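Local coordinates for vesicular integral-membrane protein VIP36 (Canis lupus familiaris, PDB 2DUO) that acts as an intracellular cargo lectin of the early secretory pathway, binding high-mannose glycans and taking part in the transport and sorting of the glycoproteins that carry them, at residues S52-Q57 against D92-G97. Residues are numbered along the deposited sequence; the frame is centred on the assembly and turned at random.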
ATOM      1  N   SER A  52      -6.971  -8.501   3.466  1.00 15.43           N
ATOM      2  CA  SER A  52      -6.491  -7.214   3.913  1.00 15.96           C
ATOM      3  C   SER A  52      -6.210  -7.155   5.409  1.00 16.28           C
ATOM      4  O   SER A  52      -6.632  -8.027   6.198  1.00 16.33           O
ATOM      5  CB  SER A  52      -7.504  -6.119   3.535  1.00 15.99           C
ATOM      6  OG  SER A  52      -8.712  -6.232   4.294  1.00 16.34           O
ATOM      7  N   ILE A  53      -5.545  -6.066   5.787  1.00 15.84           N
ATOM      8  CA  ILE A  53      -5.319  -5.713   7.163  1.00 17.28           C
ATOM      9  C   ILE A  53      -5.603  -4.207   7.237  1.00 17.21           C
ATOM     10  O   ILE A  53      -5.132  -3.452   6.367  1.00 16.27           O
ATOM     11  CB  ILE A  53      -3.886  -6.095   7.640  1.00 17.53           C
ATOM     12  CG1 ILE A  53      -3.796  -5.990   9.162  1.00 19.64           C
ATOM     13  CG2 ILE A  53      -2.764  -5.328   6.819  1.00 16.92           C
ATOM     14  CD1 ILE A  53      -2.382  -5.876   9.748  1.00 18.83           C
ATOM     15  N   TRP A  54      -6.395  -3.801   8.235  1.00 15.53           N
ATOM     16  CA  TRP A  54      -6.798  -2.412   8.395  1.00 16.44           C
ATOM     17  C   TRP A  54      -6.523  -1.938   9.806  1.00 17.28           C
ATOM     18  O   TRP A  54      -6.870  -2.628  10.762  1.00 17.85           O
ATOM     19  CB  TRP A  54      -8.283  -2.223   8.034  1.00 15.46           C
ATOM     20  CG  TRP A  54      -8.474  -2.344   6.557  1.00 14.72           C
ATOM     21  CD1 TRP A  54      -8.793  -3.473   5.851  1.00 14.60           C
ATOM     22  CD2 TRP A  54      -8.281  -1.293   5.581  1.00 15.58           C
ATOM     23  NE1 TRP A  54      -8.841  -3.185   4.497  1.00 14.15           N
ATOM     24  CE2 TRP A  54      -8.527  -1.862   4.300  1.00 15.35           C
ATOM     25  CE3 TRP A  54      -7.935   0.076   5.670  1.00 12.33           C
ATOM     26  CZ2 TRP A  54      -8.452  -1.102   3.099  1.00 14.18           C
ATOM     27  CZ3 TRP A  54      -7.853   0.828   4.491  1.00 13.03           C
ATOM     28  CH2 TRP A  54      -8.117   0.232   3.215  1.00 12.40           C
ATOM     29  N   ASN A  55      -5.879  -0.777   9.925  1.00 17.28           N
ATOM     30  CA  ASN A  55      -5.586  -0.163  11.243  1.00 18.72           C
ATOM     31  C   ASN A  55      -6.926   0.087  11.935  1.00 19.80           C
ATOM     32  O   ASN A  55      -7.892   0.591  11.325  1.00 19.25           O
ATOM     33  CB  ASN A  55      -4.801   1.151  11.018  1.00 17.86           C
ATOM     34  CG  ASN A  55      -4.051   1.669  12.261  1.00 19.50           C
ATOM     35  OD1 ASN A  55      -3.708   2.864  12.294  1.00 22.28           O
ATOM     36  ND2 ASN A  55      -3.782   0.811  13.250  1.00 16.97           N
ATOM     37  N   HIS A  56      -7.012  -0.296  13.205  1.00 22.11           N
ATOM     38  CA  HIS A  56      -8.317  -0.326  13.869  1.00 23.67           C
ATOM     39  C   HIS A  56      -8.944   1.053  14.131  1.00 24.06           C
ATOM     40  O   HIS A  56     -10.149   1.136  14.388  1.00 24.42           O
ATOM     41  CB  HIS A  56      -8.281  -1.198  15.146  1.00 24.32           C
ATOM     42  CG  HIS A  56      -7.819  -0.475  16.373  1.00 24.98           C
ATOM     43  ND1 HIS A  56      -6.655   0.266  16.418  1.00 27.83           N
ATOM     44  CD2 HIS A  56      -8.357  -0.405  17.615  1.00 25.56           C
ATOM     45  CE1 HIS A  56      -6.502   0.768  17.636  1.00 26.75           C
ATOM     46  NE2 HIS A  56      -7.528   0.385  18.375  1.00 25.67           N
ATOM     47  N   GLN A  57      -8.135   2.115  14.046  1.00 24.90           N
ATOM     48  CA  GLN A  57      -8.579   3.513  14.228  1.00 25.30           C
ATOM     49  C   GLN A  57      -8.026   4.431  13.107  1.00 24.91           C
ATOM     50  O   GLN A  57      -6.986   4.107  12.515  1.00 24.81           O
ATOM     51  CB  GLN A  57      -8.096   4.072  15.574  1.00 26.58           C
ATOM     52  CG  GLN A  57      -8.699   3.402  16.814  1.00 30.78           C
ATOM     53  CD  GLN A  57     -10.172   3.701  16.985  1.00 35.19           C
ATOM     54  OE1 GLN A  57     -10.559   4.826  17.327  1.00 38.57           O
ATOM     55  NE2 GLN A  57     -11.010   2.694  16.753  1.00 37.47           N
ATOM     56  N   ASP A  92     -12.774   4.656   3.771  1.00 17.24           N
ATOM     57  CA  ASP A  92     -13.414   3.402   4.157  1.00 18.58           C
ATOM     58  C   ASP A  92     -12.360   2.333   4.366  1.00 18.80           C
ATOM     59  O   ASP A  92     -11.210   2.514   3.987  1.00 19.52           O
ATOM     60  CB  ASP A  92     -14.381   2.945   3.044  1.00 17.98           C
ATOM     61  CG  ASP A  92     -15.490   3.982   2.761  1.00 20.72           C
ATOM     62  OD1 ASP A  92     -15.816   4.799   3.661  1.00 20.91           O
ATOM     63  OD2 ASP A  92     -16.010   3.986   1.628  1.00 22.35           O
ATOM     64  N   ARG A  93     -12.763   1.207   4.953  1.00 18.70           N
ATOM     65  CA  ARG A  93     -11.837   0.123   5.270  1.00 19.19           C
ATOM     66  C   ARG A  93     -12.563  -1.227   5.206  1.00 18.79           C
ATOM     67  O   ARG A  93     -13.782  -1.270   5.141  1.00 19.10           O
ATOM     68  CB  ARG A  93     -11.299   0.338   6.687  1.00 19.96           C
ATOM     69  CG  ARG A  93     -12.428   0.673   7.680  1.00 21.21           C
ATOM     70  CD  ARG A  93     -12.081   0.348   9.075  1.00 25.36           C
ATOM     71  NE  ARG A  93     -13.151   0.755   9.970  1.00 26.95           N
ATOM     72  CZ  ARG A  93     -13.093   0.685  11.292  1.00 28.31           C
ATOM     73  NH1 ARG A  93     -12.000   0.226  11.884  1.00 30.83           N
ATOM     74  NH2 ARG A  93     -14.132   1.089  12.019  1.00 30.07           N
ATOM     75  N   LEU A  94     -11.795  -2.306   5.214  1.00 18.43           N
ATOM     76  CA  LEU A  94     -12.311  -3.671   5.378  1.00 17.93           C
ATOM     77  C   LEU A  94     -13.178  -4.270   4.242  1.00 18.07           C
ATOM     78  O   LEU A  94     -13.685  -5.404   4.392  1.00 17.68           O
ATOM     79  CB  LEU A  94     -13.028  -3.802   6.740  1.00 18.10           C
ATOM     80  CG  LEU A  94     -12.151  -3.648   7.995  1.00 18.00           C
ATOM     81  CD1 LEU A  94     -13.022  -3.447   9.252  1.00 19.92           C
ATOM     82  CD2 LEU A  94     -11.257  -4.840   8.136  1.00 18.21           C
ATOM     83  N   VAL A  95     -13.342  -3.543   3.131  1.00 17.55           N
ATOM     84  CA  VAL A  95     -14.205  -4.022   2.043  1.00 17.83           C
ATOM     85  C   VAL A  95     -13.326  -4.618   0.960  1.00 18.15           C
ATOM     86  O   VAL A  95     -12.438  -3.925   0.438  1.00 18.55           O
ATOM     87  CB  VAL A  95     -15.098  -2.898   1.426  1.00 18.11           C
ATOM     88  CG1 VAL A  95     -16.009  -3.475   0.326  1.00 17.96           C
ATOM     89  CG2 VAL A  95     -15.937  -2.138   2.495  1.00 18.62           C
ATOM     90  N   PRO A  96     -13.523  -5.916   0.654  1.00 17.73           N
ATOM     91  CA  PRO A  96     -12.725  -6.557  -0.387  1.00 17.69           C
ATOM     92  C   PRO A  96     -13.234  -6.175  -1.768  1.00 17.84           C
ATOM     93  O   PRO A  96     -14.334  -5.651  -1.894  1.00 18.68           O
ATOM     94  CB  PRO A  96     -12.930  -8.053  -0.106  1.00 17.86           C
ATOM     95  CG  PRO A  96     -14.315  -8.110   0.487  1.00 18.40           C
ATOM     96  CD  PRO A  96     -14.468  -6.857   1.297  1.00 17.80           C
ATOM     97  N   GLY A  97     -12.416  -6.397  -2.787  1.00 17.66           N
ATOM     98  CA  GLY A  97     -12.792  -6.077  -4.115  1.00 16.95           C
ATOM     99  C   GLY A  97     -11.674  -6.424  -5.057  1.00 16.76           C
ATOM    100  O   GLY A  97     -10.733  -7.145  -4.694  1.00 17.09           O
TER
HETATM  101  O   HOH W   1      -9.931  -4.314   2.017  1.00 18.09           O
HETATM  102  O   HOH W   2     -10.137  -1.385  10.888  1.00 21.32           O
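Trp-54, on strand 50-55, and Leu-94, in the irregular loop 92-97, mark the nearest backbone approach, their CA atoms 6.4 Å apart, and the loop runs over one face of the indole. Arg-93 CA sits 3.8 Å from the centroid of the six-membered ring and only 9° off its normal, a CH-pi contact. Leu-94 N lies above the same face, nearer the rim and 3.2 Å from Trp-54 NE1, but both are donors. With Leu-94 CG beside its backbone N (chi1 -65°), CD2 turns back to meet Trp-54 CD1 at 3.6 Å. Trp-54 NE1 donates, in the indole plane, to a water oxygen 2.9 Å away, which donates to Val-95 O. The extended Arg-93 chain carries NH1 to His-56 O at 3.2 Å, where the 127° angle makes the bond weak; a second water accepts from Arg-93 NH1 at 2.7 Å and can donate to Asn-55 O, though other acceptors compete. The guanidinium thus has one weak direct bond and one water bridge, plus a long, weak ion pair with Asp-28. The arrangement belongs to the legume-lectin-like beta sandwich: the loop leaving strand 84-90 folds back onto strand 50-55, away from the carbohydrate and calcium sites.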